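Local coordinates for glutaredoxin-2 (PDB 2G2Q), which acts as a thiol-disulfide transfer protein in the cytoplasmic pathway that forms disulfide bonds in vaccinia virion membrane proteins, and is needed for virion morphogenesis, at residues A[1-13]-A[27-40]. Sequence-based numbering, arbitrary orientation.
With SO4 (sulfate ion), chain D.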
HETATM    1  N   MSE A   1       0.706 -22.219   9.533  1.00 42.65           N
HETATM    2  CA  MSE A   1       1.421 -20.942   9.845  1.00 43.32           C
HETATM    3  C   MSE A   1       0.791 -19.805   9.056  1.00 41.11           C
HETATM    4  O   MSE A   1       0.423 -19.985   7.901  1.00 41.38           O
HETATM    5  CB  MSE A   1       2.897 -21.068   9.480  1.00 43.24           C
HETATM    6  CG  MSE A   1       3.757 -19.861   9.798  1.00 44.59           C
HETATM    7 SE   MSE A   1       5.628 -20.254   9.360  0.70 48.80          SE
HETATM    8  CE  MSE A   1       6.030 -21.647  10.738  0.70 46.76           C
ATOM      9  N   LYS A   2       0.663 -18.637   9.679  1.00 39.10           N
ATOM     10  CA  LYS A   2       0.007 -17.514   9.025  1.00 36.95           C
ATOM     11  C   LYS A   2       0.861 -16.984   7.889  1.00 35.69           C
ATOM     12  O   LYS A   2       2.086 -17.027   7.930  1.00 35.79           O
ATOM     13  CB  LYS A   2      -0.351 -16.409  10.022  1.00 36.92           C
ATOM     14  CG  LYS A   2      -1.651 -16.661  10.779  1.00 36.22           C
ATOM     15  CD  LYS A   2      -1.482 -16.385  12.258  1.00 36.34           C
ATOM     16  CE  LYS A   2      -2.054 -15.039  12.682  1.00 36.60           C
ATOM     17  NZ  LYS A   2      -3.164 -15.207  13.677  1.00 35.06           N
ATOM     18  N   ASN A   3       0.205 -16.524   6.843  1.00 33.97           N
ATOM     19  CA  ASN A   3       0.911 -15.821   5.813  1.00 32.42           C
ATOM     20  C   ASN A   3       1.088 -14.370   6.265  1.00 31.59           C
ATOM     21  O   ASN A   3       0.405 -13.908   7.181  1.00 31.44           O
ATOM     22  CB  ASN A   3       0.180 -15.962   4.472  1.00 31.98           C
ATOM     23  CG  ASN A   3       0.172 -17.407   3.964  1.00 32.04           C
ATOM     24  OD1 ASN A   3       1.201 -18.086   3.970  1.00 30.76           O
ATOM     25  ND2 ASN A   3      -0.995 -17.880   3.517  1.00 30.93           N
ATOM     26  N   VAL A   4       2.020 -13.667   5.636  1.00 30.60           N
ATOM     27  CA  VAL A   4       2.371 -12.315   6.033  1.00 29.74           C
ATOM     28  C   VAL A   4       1.918 -11.302   4.972  1.00 29.54           C
ATOM     29  O   VAL A   4       2.225 -11.453   3.785  1.00 29.60           O
ATOM     30  CB  VAL A   4       3.894 -12.211   6.248  1.00 29.47           C
ATOM     31  CG1 VAL A   4       4.248 -10.943   6.975  1.00 30.25           C
ATOM     32  CG2 VAL A   4       4.397 -13.418   7.042  1.00 30.11           C
ATOM     33  N   LEU A   5       1.162 -10.294   5.399  1.00 28.99           N
ATOM     34  CA  LEU A   5       0.925  -9.108   4.584  1.00 28.85           C
ATOM     35  C   LEU A   5       2.023  -8.082   4.864  1.00 29.09           C
ATOM     36  O   LEU A   5       2.330  -7.801   6.025  1.00 28.85           O
ATOM     37  CB  LEU A   5      -0.459  -8.501   4.851  1.00 28.45           C
ATOM     38  CG  LEU A   5      -1.649  -9.449   4.590  1.00 28.90           C
ATOM     39  CD1 LEU A   5      -3.028  -8.861   5.020  1.00 26.82           C
ATOM     40  CD2 LEU A   5      -1.667  -9.955   3.143  1.00 25.61           C
ATOM     41  N   ILE A   6       2.620  -7.556   3.792  1.00 28.79           N
ATOM     42  CA  ILE A   6       3.640  -6.525   3.890  1.00 28.59           C
ATOM     43  C   ILE A   6       3.087  -5.262   3.275  1.00 28.62           C
ATOM     44  O   ILE A   6       2.794  -5.210   2.073  1.00 29.02           O
ATOM     45  CB  ILE A   6       4.974  -6.922   3.189  1.00 28.78           C
ATOM     46  CG1 ILE A   6       5.582  -8.174   3.831  1.00 28.62           C
ATOM     47  CG2 ILE A   6       5.992  -5.824   3.287  1.00 28.11           C
ATOM     48  CD1 ILE A   6       5.375  -9.385   3.013  1.00 28.43           C
ATOM     49  N   ILE A   7       2.926  -4.253   4.120  1.00 28.13           N
ATOM     50  CA  ILE A   7       2.393  -2.962   3.718  1.00 27.39           C
ATOM     51  C   ILE A   7       3.482  -1.877   3.611  1.00 27.39           C
ATOM     52  O   ILE A   7       4.161  -1.576   4.583  1.00 26.81           O
ATOM     53  CB  ILE A   7       1.317  -2.516   4.713  1.00 27.32           C
ATOM     54  CG1 ILE A   7       0.209  -3.584   4.769  1.00 26.85           C
ATOM     55  CG2 ILE A   7       0.756  -1.130   4.326  1.00 26.94           C
ATOM     56  CD1 ILE A   7      -0.685  -3.498   5.997  1.00 26.49           C
ATOM     57  N   PHE A   8       3.625  -1.316   2.412  1.00 27.59           N
ATOM     58  CA  PHE A   8       4.509  -0.194   2.142  1.00 28.03           C
ATOM     59  C   PHE A   8       3.716   1.093   2.085  1.00 28.31           C
ATOM     60  O   PHE A   8       2.661   1.148   1.467  1.00 28.38           O
ATOM     61  CB  PHE A   8       5.182  -0.368   0.771  1.00 28.42           C
ATOM     62  CG  PHE A   8       6.282  -1.408   0.742  1.00 29.10           C
ATOM     63  CD1 PHE A   8       7.622  -1.021   0.716  1.00 28.79           C
ATOM     64  CD2 PHE A   8       5.979  -2.772   0.725  1.00 27.65           C
ATOM     65  CE1 PHE A   8       8.640  -1.988   0.683  1.00 28.70           C
ATOM     66  CE2 PHE A   8       6.983  -3.722   0.701  1.00 27.34           C
ATOM     67  CZ  PHE A   8       8.311  -3.342   0.684  1.00 27.51           C
ATOM     68  N   GLY A   9       4.250   2.140   2.708  1.00 28.86           N
ATOM     69  CA  GLY A   9       3.718   3.501   2.588  1.00 28.50           C
ATOM     70  C   GLY A   9       4.557   4.467   3.414  1.00 28.60           C
ATOM     71  O   GLY A   9       5.440   4.041   4.136  1.00 27.91           O
ATOM     72  N   LYS A  10       4.294   5.767   3.297  1.00 29.53           N
ATOM     73  CA  LYS A  10       4.888   6.751   4.208  1.00 30.70           C
ATOM     74  C   LYS A  10       4.361   6.578   5.621  1.00 31.26           C
ATOM     75  O   LYS A  10       3.159   6.353   5.817  1.00 31.56           O
ATOM     76  CB  LYS A  10       4.594   8.171   3.758  1.00 30.84           C
ATOM     77  CG  LYS A  10       5.691   8.777   2.914  1.00 32.21           C
ATOM     78  CD  LYS A  10       5.244  10.078   2.271  1.00 32.83           C
ATOM     79  CE  LYS A  10       5.073  11.161   3.288  1.00 33.74           C
ATOM     80  NZ  LYS A  10       4.825  12.435   2.592  1.00 34.09           N
ATOM     81  N   PRO A  11       5.260   6.668   6.612  1.00 31.69           N
ATOM     82  CA  PRO A  11       4.831   6.651   7.997  1.00 31.88           C
ATOM     83  C   PRO A  11       4.143   7.979   8.320  1.00 32.52           C
ATOM     84  O   PRO A  11       4.409   8.998   7.665  1.00 32.53           O
ATOM     85  CB  PRO A  11       6.157   6.571   8.759  1.00 31.90           C
ATOM     86  CG  PRO A  11       7.157   7.239   7.859  1.00 31.15           C
ATOM     87  CD  PRO A  11       6.726   6.811   6.486  1.00 31.66           C
ATOM     88  N   TYR A  12       3.280   7.972   9.328  1.00 33.41           N
ATOM     89  CA  TYR A  12       2.673   9.195   9.844  1.00 34.59           C
ATOM     90  C   TYR A  12       1.853   9.952   8.802  1.00 34.72           C
ATOM     91  O   TYR A  12       1.895  11.168   8.728  1.00 35.01           O
ATOM     92  CB  TYR A  12       3.740  10.088  10.500  1.00 35.11           C
ATOM     93  CG  TYR A  12       4.611   9.311  11.464  1.00 36.46           C
ATOM     94  CD1 TYR A  12       4.100   8.859  12.690  1.00 37.12           C
ATOM     95  CD2 TYR A  12       5.937   9.006  11.148  1.00 36.64           C
ATOM     96  CE1 TYR A  12       4.893   8.131  13.575  1.00 38.00           C
ATOM     97  CE2 TYR A  12       6.743   8.275  12.030  1.00 36.26           C
ATOM     98  CZ  TYR A  12       6.214   7.842  13.236  1.00 37.45           C
ATOM     99  OH  TYR A  12       7.003   7.120  14.122  1.00 39.07           O
ATOM    100  N   CYS A  13       1.108   9.222   7.990  1.00 35.28           N
ATOM    101  CA  CYS A  13       0.128   9.860   7.140  1.00 36.74           C
ATOM    102  C   CYS A  13      -1.182   9.076   7.105  1.00 36.01           C
ATOM    103  O   CYS A  13      -1.208   7.851   7.235  1.00 35.13           O
ATOM    104  CB  CYS A  13       0.684  10.154   5.748  1.00 36.89           C
ATOM    105  SG  CYS A  13       0.364   8.885   4.584  1.00 44.31           S
ATOM    106  N   LYS A  27      -5.990  -9.586  11.449  1.00 32.78           N
ATOM    107  CA  LYS A  27      -4.855 -10.118  12.250  1.00 32.72           C
ATOM    108  C   LYS A  27      -4.986 -11.575  12.704  1.00 32.78           C
ATOM    109  O   LYS A  27      -3.983 -12.229  13.025  1.00 32.85           O
ATOM    110  CB  LYS A  27      -4.554  -9.229  13.466  1.00 32.72           C
ATOM    111  CG  LYS A  27      -5.640  -9.198  14.560  1.00 32.34           C
ATOM    112  CD  LYS A  27      -5.342  -8.079  15.548  1.00 32.77           C
ATOM    113  CE  LYS A  27      -6.610  -7.424  16.086  1.00 33.43           C
ATOM    114  NZ  LYS A  27      -7.167  -8.126  17.268  1.00 32.76           N
ATOM    115  N   SER A  28      -6.212 -12.080  12.758  1.00 32.76           N
ATOM    116  CA  SER A  28      -6.413 -13.465  13.131  1.00 33.01           C
ATOM    117  C   SER A  28      -6.078 -14.360  11.941  1.00 32.90           C
ATOM    118  O   SER A  28      -5.980 -15.572  12.075  1.00 32.75           O
ATOM    119  CB  SER A  28      -7.845 -13.694  13.613  1.00 33.15           C
ATOM    120  OG  SER A  28      -8.759 -13.688  12.530  1.00 34.32           O
ATOM    121  N   GLU A  29      -5.879 -13.744  10.781  1.00 33.04           N
ATOM    122  CA  GLU A  29      -5.620 -14.480   9.553  1.00 33.27           C
ATOM    123  C   GLU A  29      -4.196 -14.267   9.038  1.00 32.56           C
ATOM    124  O   GLU A  29      -3.568 -15.196   8.529  1.00 32.72           O
ATOM    125  CB  GLU A  29      -6.651 -14.086   8.497  1.00 33.22           C
ATOM    126  CG  GLU A  29      -6.804 -15.057   7.321  1.00 34.19           C
ATOM    127  CD  GLU A  29      -7.955 -14.649   6.394  1.00 35.08           C
ATOM    128  OE1 GLU A  29      -8.838 -13.866   6.835  1.00 37.68           O
ATOM    129  OE2 GLU A  29      -7.978 -15.104   5.226  1.00 36.66           O
ATOM    130  N   TYR A  30      -3.683 -13.049   9.167  1.00 31.94           N
ATOM    131  CA  TYR A  30      -2.342 -12.753   8.678  1.00 31.37           C
ATOM    132  C   TYR A  30      -1.486 -12.058   9.712  1.00 31.38           C
ATOM    133  O   TYR A  30      -1.981 -11.238  10.492  1.00 31.04           O
ATOM    134  CB  TYR A  30      -2.397 -11.848   7.448  1.00 31.25           C
ATOM    135  CG  TYR A  30      -3.174 -12.380   6.274  1.00 30.66           C
ATOM    136  CD1 TYR A  30      -4.498 -12.015   6.077  1.00 29.27           C
ATOM    137  CD2 TYR A  30      -2.575 -13.233   5.341  1.00 31.06           C
ATOM    138  CE1 TYR A  30      -5.216 -12.484   4.993  1.00 29.54           C
ATOM    139  CE2 TYR A  30      -3.287 -13.704   4.248  1.00 29.31           C
ATOM    140  CZ  TYR A  30      -4.609 -13.323   4.087  1.00 29.53           C
ATOM    141  OH  TYR A  30      -5.337 -13.787   3.015  1.00 30.88           O
ATOM    142  N   ASP A  31      -0.198 -12.390   9.710  1.00 31.47           N
ATOM    143  CA  ASP A  31       0.814 -11.526  10.319  1.00 31.72           C
ATOM    144  C   ASP A  31       0.977 -10.285   9.428  1.00 31.69           C
ATOM    145  O   ASP A  31       0.810 -10.354   8.211  1.00 31.43           O
ATOM    146  CB  ASP A  31       2.156 -12.255  10.462  1.00 31.75           C
ATOM    147  CG  ASP A  31       2.105 -13.384  11.468  1.00 33.27           C
ATOM    148  OD1 ASP A  31       1.273 -13.320  12.403  1.00 34.24           O
ATOM    149  OD2 ASP A  31       2.900 -14.349  11.326  1.00 35.83           O
ATOM    150  N   ILE A  32       1.289  -9.153  10.048  1.00 31.71           N
ATOM    151  CA  ILE A  32       1.390  -7.876   9.343  1.00 31.47           C
ATOM    152  C   ILE A  32       2.742  -7.231   9.620  1.00 31.17           C
ATOM    153  O   ILE A  32       3.201  -7.201  10.771  1.00 31.02           O
ATOM    154  CB  ILE A  32       0.261  -6.903   9.773  1.00 31.48           C
ATOM    155  CG1 ILE A  32      -1.104  -7.515   9.453  1.00 32.13           C
ATOM    156  CG2 ILE A  32       0.416  -5.550   9.084  1.00 31.36           C
ATOM    157  CD1 ILE A  32      -2.233  -7.009  10.333  1.00 33.50           C
ATOM    158  N   LEU A  33       3.373  -6.738   8.558  1.00 30.61           N
ATOM    159  CA  LEU A  33       4.610  -5.990   8.674  1.00 30.77           C
ATOM    160  C   LEU A  33       4.506  -4.730   7.845  1.00 30.42           C
ATOM    161  O   LEU A  33       3.847  -4.727   6.792  1.00 29.93           O
ATOM    162  CB  LEU A  33       5.806  -6.795   8.180  1.00 31.23           C
ATOM    163  CG  LEU A  33       6.260  -8.046   8.911  1.00 32.21           C
ATOM    164  CD1 LEU A  33       7.365  -8.634   8.066  1.00 35.37           C
ATOM    165  CD2 LEU A  33       6.756  -7.767  10.325  1.00 31.10           C
ATOM    166  N   HIS A  34       5.164  -3.680   8.348  1.00 29.84           N
ATOM    167  CA  HIS A  34       5.189  -2.350   7.748  1.00 30.05           C
ATOM    168  C   HIS A  34       6.578  -2.007   7.301  1.00 29.84           C
ATOM    169  O   HIS A  34       7.529  -2.042   8.093  1.00 29.34           O
ATOM    170  CB  HIS A  34       4.713  -1.277   8.752  1.00 29.99           C
ATOM    171  CG  HIS A  34       3.273  -1.405   9.092  1.00 31.77           C
ATOM    172  ND1 HIS A  34       2.817  -2.278  10.056  1.00 33.25           N
ATOM    173  CD2 HIS A  34       2.170  -0.851   8.528  1.00 33.38           C
ATOM    174  CE1 HIS A  34       1.496  -2.226  10.103  1.00 34.80           C
ATOM    175  NE2 HIS A  34       1.079  -1.375   9.180  1.00 35.51           N
ATOM    176  N   VAL A  35       6.689  -1.663   6.027  1.00 29.61           N
ATOM    177  CA  VAL A  35       7.899  -1.034   5.536  1.00 29.72           C
ATOM    178  C   VAL A  35       7.571   0.442   5.360  1.00 29.77           C
ATOM    179  O   VAL A  35       6.638   0.808   4.641  1.00 30.25           O
ATOM    180  CB  VAL A  35       8.415  -1.691   4.242  1.00 29.88           C
ATOM    181  CG1 VAL A  35       9.841  -1.244   3.924  1.00 28.32           C
ATOM    182  CG2 VAL A  35       8.381  -3.220   4.383  1.00 30.24           C
ATOM    183  N   ASP A  36       8.305   1.284   6.073  1.00 29.62           N
ATOM    184  CA  ASP A  36       8.142   2.715   5.940  1.00 29.68           C
ATOM    185  C   ASP A  36       8.965   3.204   4.771  1.00 29.27           C
ATOM    186  O   ASP A  36      10.135   2.840   4.624  1.00 29.55           O
ATOM    187  CB  ASP A  36       8.619   3.425   7.200  1.00 30.19           C
ATOM    188  CG  ASP A  36       7.682   3.239   8.376  1.00 31.52           C
ATOM    189  OD1 ASP A  36       6.546   2.748   8.201  1.00 34.11           O
ATOM    190  OD2 ASP A  36       8.091   3.606   9.493  1.00 35.20           O
ATOM    191  N   ILE A  37       8.345   4.025   3.938  1.00 28.45           N
ATOM    192  CA  ILE A  37       9.059   4.716   2.900  1.00 27.82           C
ATOM    193  C   ILE A  37       9.465   6.068   3.449  1.00 27.34           C
ATOM    194  O   ILE A  37       8.608   6.880   3.764  1.00 27.19           O
ATOM    195  CB  ILE A  37       8.193   4.921   1.684  1.00 27.90           C
ATOM    196  CG1 ILE A  37       7.820   3.570   1.079  1.00 28.02           C
ATOM    197  CG2 ILE A  37       8.948   5.786   0.683  1.00 28.66           C
ATOM    198  CD1 ILE A  37       6.688   3.638   0.118  1.00 29.50           C
ATOM    199  N   LEU A  38      10.770   6.304   3.556  1.00 26.77           N
ATOM    200  CA  LEU A  38      11.277   7.475   4.268  1.00 26.41           C
ATOM    201  C   LEU A  38      11.789   8.611   3.394  1.00 25.55           C
ATOM    202  O   LEU A  38      12.099   9.684   3.893  1.00 25.73           O
ATOM    203  CB  LEU A  38      12.396   7.076   5.227  1.00 26.42           C
ATOM    204  CG  LEU A  38      12.140   6.020   6.296  1.00 27.86           C
ATOM    205  CD1 LEU A  38      13.455   5.725   7.021  1.00 25.16           C
ATOM    206  CD2 LEU A  38      11.024   6.431   7.271  1.00 28.42           C
ATOM    207  N   SER A  39      11.905   8.383   2.102  1.00 25.22           N
ATOM    208  CA  SER A  39      12.695   9.277   1.295  1.00 25.20           C
ATOM    209  C   SER A  39      12.285   9.333  -0.160  1.00 25.50           C
ATOM    210  O   SER A  39      12.221   8.307  -0.817  1.00 24.96           O
ATOM    211  CB  SER A  39      14.147   8.855   1.383  1.00 24.47           C
ATOM    212  OG  SER A  39      14.940   9.983   1.397  1.00 25.09           O
ATOM    213  N   PHE A  40      12.050  10.546  -0.658  1.00 26.50           N
ATOM    214  CA  PHE A  40      11.625  10.762  -2.047  1.00 27.50           C
ATOM    215  C   PHE A  40      12.531  11.769  -2.723  1.00 28.18           C
ATOM    216  O   PHE A  40      13.003  12.740  -2.092  1.00 28.45           O
ATOM    217  CB  PHE A  40      10.156  11.216  -2.123  1.00 27.67           C
ATOM    218  CG  PHE A  40       9.196  10.212  -1.549  1.00 27.86           C
ATOM    219  CD1 PHE A  40       8.799  10.295  -0.226  1.00 29.03           C
ATOM    220  CD2 PHE A  40       8.725   9.167  -2.318  1.00 28.27           C
ATOM    221  CE1 PHE A  40       7.945   9.351   0.324  1.00 30.89           C
ATOM    222  CE2 PHE A  40       7.849   8.217  -1.780  1.00 30.22           C
ATOM    223  CZ  PHE A  40       7.452   8.312  -0.454  1.00 29.98           C
TER
HETATM  224  S   SO4 D 125      -3.846 -16.764   1.583  1.00 57.10           S
HETATM  225  O1  SO4 D 125      -2.787 -17.050   0.626  1.00 57.18           O
HETATM  226  O2  SO4 D 125      -4.452 -15.468   1.286  1.00 57.82           O
HETATM  227  O3  SO4 D 125      -4.857 -17.817   1.460  1.00 58.74           O
HETATM  228  O4  SO4 D 125      -3.299 -16.763   2.940  1.00 56.05           O
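Val35 sets its CB over one face of the Phe8 ring in a CH-pi contact, 3.8 Å from the ring centroid and offset toward the rim, and its CG1 reaches Phe8 CE1 at 3.5 Å. With CG1 anti to the backbone N (chi1 -167°), the other branch of Val35 is turned back along the strand, where CG2 meets Ile6 CG2 at 3.7 Å. Val4 and Leu33 continue this face. On the face bearing Leu5, Ile7, Tyr30, Ile32 and His34, the branched end of Leu5 rests on the Tyr30 ring, CD1 lying 3.6 Å from Tyr30 CD1. The phenol edge and Asn3 together hold a sulfate, probably from the crystallisation liquor: Tyr30 OH bonds O2 at 2.6 Å, and Asn3 ND2 bonds O4. Lys75 and Tyr116 bind the same ion. Lys2, its chain bent at chi2, chi3 and chi4, reaches across to the turn before strand 30-36, where NZ meets a lone pair of Lys27 O at 3.2 Å and, weakly, Ser28 O.

The parallel ladder runs through Leu5, Ile7 and Gly9, straightest from Ile7 N to Leu33 O (2.9 Å, 173°). Beyond it, Pro11 packs against the Asp36 carboxylate and Leu38, while the aliphatic part of Lys10 crosses Phe40; Lys10 NZ bonds Ser67 and Asn68.

These strands form the first beta-alpha-beta unit of the thioredoxin fold, linked through helix 14-24. That helix contacts Leu5, Ile7 and Ile32, and its Ser20 bonds His34 NE2. Helix 104-113 covers Leu5 and Tyr30 on the same face, and strand 71-77 pairs antiparallel with strand 3-9, leaving 30-36 as an outermost strand of the chain's sheet.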